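Alanine racemase (Oenococcus oeni PSU-1, PDB 3HUR) belongs to a family of two-domain proteins with a TIM-barrel-type N-terminal domain and a mostly beta C-terminal domain. Local coordinates at residues R27-L39 against L51-I65. Residues are numbered along the deposited sequence; the frame is centred on the assembly and turned at random.
Sequences REWTKAKKVYAVL and LAKAFQETASADALI
Strands 34-38 and 63-65 are parallel neighbours in the barrel of the N-terminal domain, joined by a beta-alpha-beta crossover through helix 48-57. Where they start, the carboxylate of Asp62 stands in for a backbone acceptor: its OD2 takes the N-H of Val35 at 2.6 Å, nearly straight, while Asp62 N gives its own hydrogen to Val35 O (2.7 Å). The same OD2 forms a salt bridge with Arg27 NH2 (2.8 Å), weak as a hydrogen bond, with guanidinium and carboxylate planes 85° apart. Arg27 reaches this far from helix 16-30 because CG runs anti to the backbone N (chi1 -163°) before the chain bends at chi3. NH2 is also bonded to Lys33 O, NH1 makes a weak bond to Ser60 O, and Val35 CG2 lies over one face of the guanidinium.

Farther along, the ladder is regular: Ala37 N to Ala63 O, Ile65 N to Ala37 O at 2.8 Å, then Leu39 N to Ile65 O. As in a TIM barrel, one face of the sheet lines the barrel interior and the other packs against the surrounding helices. On the inner face Ile65 CD1 sits 3.8 Å from both Tyr36 CB and Val38 CG2, and Tyr36 CD2 meets Ala63 CB. On the outer, Ala37 CB rests 3.7 Å from Phe55 CD2, with Leu64 CD2 and Ala61 CB close by, while Leu39 CD2 approaches the edge of the Phe55 ring and meets Leu51 CD1.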
loop_
_atom_site.group_PDB
_atom_site.type_symbol
_atom_site.label_atom_id
_atom_site.label_comp_id
_atom_site.label_asym_id
_atom_site.label_seq_id
_atom_site.Cartn_x
_atom_site.Cartn_y
_atom_site.Cartn_z
ATOM N N ARG A 27 19.594 34.761 -3.238
ATOM C CA ARG A 27 19.650 36.221 -3.134
ATOM C C ARG A 27 20.638 36.752 -4.194
ATOM O O ARG A 27 20.315 37.651 -4.942
ATOM C CB ARG A 27 20.102 36.672 -1.745
ATOM C CG ARG A 27 19.801 38.139 -1.440
ATOM C CD ARG A 27 20.426 38.601 -0.114
ATOM N NE ARG A 27 19.505 39.474 0.619
ATOM C CZ ARG A 27 18.760 39.113 1.666
ATOM N NH1 ARG A 27 18.821 37.879 2.159
ATOM N NH2 ARG A 27 17.950 39.998 2.238
ATOM N N GLU A 28 21.828 36.159 -4.237
ATOM C CA GLU A 28 22.869 36.581 -5.154
ATOM C C GLU A 28 22.501 36.249 -6.579
ATOM O O GLU A 28 22.941 36.927 -7.482
ATOM C CB GLU A 28 24.222 35.910 -4.838
ATOM C CG GLU A 28 24.782 36.212 -3.448
ATOM C CD GLU A 28 25.930 35.252 -3.040
ATOM O OE1 GLU A 28 26.812 34.991 -3.907
ATOM O OE2 GLU A 28 25.953 34.777 -1.861
ATOM N N TRP A 29 21.721 35.203 -6.783
ATOM C CA TRP A 29 21.402 34.724 -8.115
ATOM C C TRP A 29 20.417 35.665 -8.779
ATOM O O TRP A 29 20.371 35.771 -10.015
ATOM C CB TRP A 29 20.779 33.342 -7.990
ATOM C CG TRP A 29 20.414 32.614 -9.269
ATOM C CD1 TRP A 29 19.155 32.413 -9.766
ATOM C CD2 TRP A 29 21.309 31.925 -10.153
ATOM N NE1 TRP A 29 19.216 31.652 -10.916
ATOM C CE2 TRP A 29 20.528 31.343 -11.172
ATOM C CE3 TRP A 29 22.706 31.764 -10.194
ATOM C CZ2 TRP A 29 21.100 30.614 -12.234
ATOM C CZ3 TRP A 29 23.274 31.014 -11.248
ATOM C CH2 TRP A 29 22.468 30.461 -12.249
ATOM N N THR A 30 19.606 36.313 -7.958
ATOM C CA THR A 30 18.519 37.152 -8.451
ATOM C C THR A 30 18.777 38.639 -8.139
ATOM O O THR A 30 17.952 39.496 -8.444
ATOM C CB THR A 30 17.149 36.682 -7.861
ATOM O OG1 THR A 30 17.063 37.000 -6.463
ATOM C CG2 THR A 30 16.959 35.175 -8.058
ATOM N N LYS A 31 19.928 38.934 -7.537
ATOM C CA LYS A 31 20.221 40.254 -7.004
ATOM C C LYS A 31 19.026 40.833 -6.258
ATOM O O LYS A 31 18.520 41.894 -6.585
ATOM C CB LYS A 31 20.684 41.180 -8.148
ATOM C CG LYS A 31 22.197 41.404 -8.198
ATOM C CD LYS A 31 23.010 40.251 -8.829
ATOM C CE LYS A 31 24.549 40.643 -8.928
ATOM N NZ LYS A 31 25.536 39.487 -8.948
ATOM N N ALA A 32 18.570 40.135 -5.235
ATOM C CA ALA A 32 17.343 40.503 -4.560
ATOM C C ALA A 32 17.655 41.402 -3.389
ATOM O O ALA A 32 18.738 41.320 -2.813
ATOM C CB ALA A 32 16.654 39.281 -4.094
ATOM N N LYS A 33 16.699 42.253 -3.027
ATOM C CA LYS A 33 16.917 43.195 -1.930
ATOM C C LYS A 33 16.387 42.567 -0.660
ATOM O O LYS A 33 17.124 42.361 0.290
ATOM C CB LYS A 33 16.258 44.574 -2.217
ATOM C CG LYS A 33 17.040 45.457 -3.298
ATOM C CD LYS A 33 18.632 45.320 -3.171
ATOM C CE LYS A 33 19.445 46.386 -3.974
ATOM N NZ LYS A 33 18.982 46.534 -5.408
ATOM N N LYS A 34 15.109 42.225 -0.692
ATOM C CA LYS A 34 14.449 41.555 0.380
ATOM C C LYS A 34 14.271 40.058 0.042
ATOM O O LYS A 34 14.057 39.705 -1.099
ATOM C CB LYS A 34 13.099 42.223 0.560
ATOM C CG LYS A 34 13.174 43.715 0.941
ATOM C CD LYS A 34 12.874 43.914 2.434
ATOM C CE LYS A 34 13.220 45.328 2.976
ATOM N NZ LYS A 34 13.818 45.199 4.372
ATOM N N VAL A 35 14.401 39.173 1.031
ATOM C CA VAL A 35 14.060 37.746 0.871
ATOM C C VAL A 35 13.017 37.373 1.911
ATOM O O VAL A 35 13.262 37.556 3.092
ATOM C CB VAL A 35 15.269 36.843 1.011
ATOM C CG1 VAL A 35 14.847 35.371 1.053
ATOM C CG2 VAL A 35 16.193 37.080 -0.116
ATOM N N TYR A 36 11.852 36.935 1.432
ATOM C CA TYR A 36 10.756 36.409 2.219
ATOM C C TYR A 36 10.744 34.876 2.124
ATOM O O TYR A 36 10.429 34.320 1.063
ATOM C CB TYR A 36 9.425 36.893 1.663
ATOM C CG TYR A 36 9.255 38.384 1.582
ATOM C CD1 TYR A 36 8.186 38.931 0.892
ATOM C CD2 TYR A 36 10.152 39.257 2.196
ATOM C CE1 TYR A 36 8.011 40.283 0.814
ATOM C CE2 TYR A 36 9.978 40.606 2.118
ATOM C CZ TYR A 36 8.915 41.114 1.421
ATOM O OH TYR A 36 8.744 42.468 1.371
ATOM N N ALA A 37 11.067 34.204 3.229
ATOM C CA ALA A 37 11.215 32.737 3.258
ATOM C C ALA A 37 9.849 32.141 3.405
ATOM O O ALA A 37 9.146 32.484 4.351
ATOM C CB ALA A 37 12.067 32.338 4.410
ATOM N N VAL A 38 9.436 31.317 2.439
ATOM C CA VAL A 38 8.139 30.693 2.499
ATOM C C VAL A 38 8.318 29.340 3.211
ATOM O O VAL A 38 9.108 28.513 2.813
ATOM C CB VAL A 38 7.483 30.539 1.087
ATOM C CG1 VAL A 38 6.098 29.910 1.194
ATOM C CG2 VAL A 38 7.354 31.885 0.359
ATOM N N LEU A 39 7.543 29.144 4.261
ATOM C CA LEU A 39 7.606 27.986 5.079
ATOM C C LEU A 39 6.222 27.385 5.190
ATOM O O LEU A 39 5.515 27.614 6.161
ATOM C CB LEU A 39 8.059 28.413 6.460
ATOM C CG LEU A 39 9.530 28.813 6.521
ATOM C CD1 LEU A 39 9.842 29.102 7.957
ATOM C CD2 LEU A 39 10.459 27.692 5.950
ATOM N N LEU A 51 13.965 26.300 11.157
ATOM C CA LEU A 51 14.288 26.984 9.900
ATOM C C LEU A 51 14.155 28.542 10.073
ATOM O O LEU A 51 15.096 29.274 9.844
ATOM C CB LEU A 51 13.409 26.445 8.759
ATOM C CG LEU A 51 13.808 25.101 8.114
ATOM C CD1 LEU A 51 12.717 24.623 7.165
ATOM C CD2 LEU A 51 15.149 25.175 7.413
ATOM N N ALA A 52 13.020 29.001 10.574
ATOM C CA ALA A 52 12.829 30.417 10.833
ATOM C C ALA A 52 13.879 31.019 11.770
ATOM O O ALA A 52 14.427 32.066 11.460
ATOM C CB ALA A 52 11.485 30.674 11.354
ATOM N N LYS A 53 14.162 30.384 12.898
ATOM C CA LYS A 53 15.200 30.862 13.787
ATOM C C LYS A 53 16.544 30.928 13.074
ATOM O O LYS A 53 17.283 31.874 13.257
ATOM C CB LYS A 53 15.375 29.952 14.992
ATOM C CG LYS A 53 14.304 30.055 16.021
ATOM C CD LYS A 53 14.583 29.036 17.114
ATOM C CE LYS A 53 13.605 29.145 18.275
ATOM N NZ LYS A 53 13.926 30.308 19.181
ATOM N N ALA A 54 16.893 29.903 12.312
ATOM C CA ALA A 54 18.134 29.954 11.549
ATOM C C ALA A 54 18.132 31.162 10.576
ATOM O O ALA A 54 19.158 31.789 10.372
ATOM C CB ALA A 54 18.347 28.684 10.787
ATOM N N PHE A 55 16.994 31.489 9.982
ATOM C CA PHE A 55 17.003 32.594 9.047
ATOM C C PHE A 55 17.090 33.954 9.757
ATOM O O PHE A 55 17.651 34.889 9.177
ATOM C CB PHE A 55 15.774 32.587 8.138
ATOM C CG PHE A 55 15.613 31.348 7.310
ATOM C CD1 PHE A 55 16.681 30.627 6.892
ATOM C CD2 PHE A 55 14.353 30.914 6.952
ATOM C CE1 PHE A 55 16.495 29.498 6.122
ATOM C CE2 PHE A 55 14.170 29.806 6.192
ATOM C CZ PHE A 55 15.231 29.088 5.785
ATOM N N GLN A 56 16.508 34.070 10.960
ATOM C CA GLN A 56 16.528 35.342 11.743
ATOM C C GLN A 56 17.938 35.654 12.247
ATOM O O GLN A 56 18.380 36.787 12.230
ATOM C CB GLN A 56 15.575 35.289 12.947
ATOM C CG GLN A 56 15.321 36.636 13.592
ATOM C CD GLN A 56 14.244 36.600 14.684
ATOM O OE1 GLN A 56 13.081 36.910 14.438
ATOM N NE2 GLN A 56 14.630 36.220 15.887
ATOM N N GLU A 57 18.663 34.621 12.637
ATOM C CA GLU A 57 19.933 34.798 13.278
ATOM C C GLU A 57 20.991 35.142 12.268
ATOM O O GLU A 57 21.976 35.817 12.605
ATOM C CB GLU A 57 20.326 33.541 14.068
ATOM C CG GLU A 57 21.854 33.141 14.013
ATOM C CD GLU A 57 22.730 33.912 14.984
ATOM O OE1 GLU A 57 22.168 34.651 15.797
ATOM O OE2 GLU A 57 23.979 33.762 14.951
ATOM N N THR A 58 20.833 34.633 11.059
ATOM C CA THR A 58 21.809 34.872 10.005
ATOM C C THR A 58 21.381 36.038 9.128
ATOM O O THR A 58 22.093 36.420 8.223
ATOM C CB THR A 58 21.956 33.657 9.094
ATOM O OG1 THR A 58 20.654 33.283 8.576
ATOM C CG2 THR A 58 22.602 32.529 9.852
ATOM N N ALA A 59 20.195 36.570 9.369
ATOM C CA ALA A 59 19.694 37.716 8.615
ATOM C C ALA A 59 19.487 37.371 7.136
ATOM O O ALA A 59 19.450 38.261 6.282
ATOM C CB ALA A 59 20.635 38.900 8.757
ATOM N N SER A 60 19.309 36.083 6.855
ATOM C CA SER A 60 19.264 35.600 5.492
ATOM C C SER A 60 17.876 35.669 4.923
ATOM O O SER A 60 17.703 35.492 3.702
ATOM C CB SER A 60 19.865 34.205 5.396
ATOM O OG SER A 60 19.050 33.258 6.039
ATOM N N ALA A 61 16.898 35.967 5.783
ATOM C CA ALA A 61 15.514 36.294 5.380
ATOM C C ALA A 61 15.019 37.559 6.103
ATOM O O ALA A 61 15.311 37.729 7.261
ATOM C CB ALA A 61 14.594 35.154 5.711
ATOM N N ASP A 62 14.221 38.384 5.427
ATOM C CA ASP A 62 13.678 39.619 5.985
ATOM C C ASP A 62 12.210 39.507 6.393
ATOM O O ASP A 62 11.654 40.400 7.067
ATOM C CB ASP A 62 13.816 40.748 4.948
ATOM C CG ASP A 62 15.198 40.769 4.307
ATOM O OD1 ASP A 62 16.174 41.186 4.983
ATOM O OD2 ASP A 62 15.315 40.299 3.161
ATOM N N ALA A 63 11.544 38.466 5.912
ATOM C CA ALA A 63 10.238 38.081 6.451
ATOM C C ALA A 63 9.998 36.573 6.289
ATOM O O ALA A 63 10.773 35.837 5.665
ATOM C CB ALA A 63 9.167 38.845 5.801
ATOM N N LEU A 64 8.903 36.127 6.851
ATOM C CA LEU A 64 8.536 34.731 6.788
ATOM C C LEU A 64 7.118 34.685 6.300
ATOM O O LEU A 64 6.307 35.472 6.753
ATOM C CB LEU A 64 8.597 34.097 8.188
ATOM C CG LEU A 64 9.926 34.232 8.919
ATOM C CD1 LEU A 64 9.771 33.785 10.389
ATOM C CD2 LEU A 64 10.983 33.462 8.194
ATOM N N ILE A 65 6.824 33.762 5.386
ATOM C CA ILE A 65 5.433 33.543 4.908
ATOM C C ILE A 65 4.987 32.114 5.299
ATOM O O ILE A 65 5.739 31.147 5.124
ATOM C CB ILE A 65 5.339 33.694 3.359
ATOM C CG1 ILE A 65 6.006 35.001 2.892
ATOM C CG2 ILE A 65 3.911 33.648 2.915
ATOM C CD1 ILE A 65 6.034 35.283 1.304
#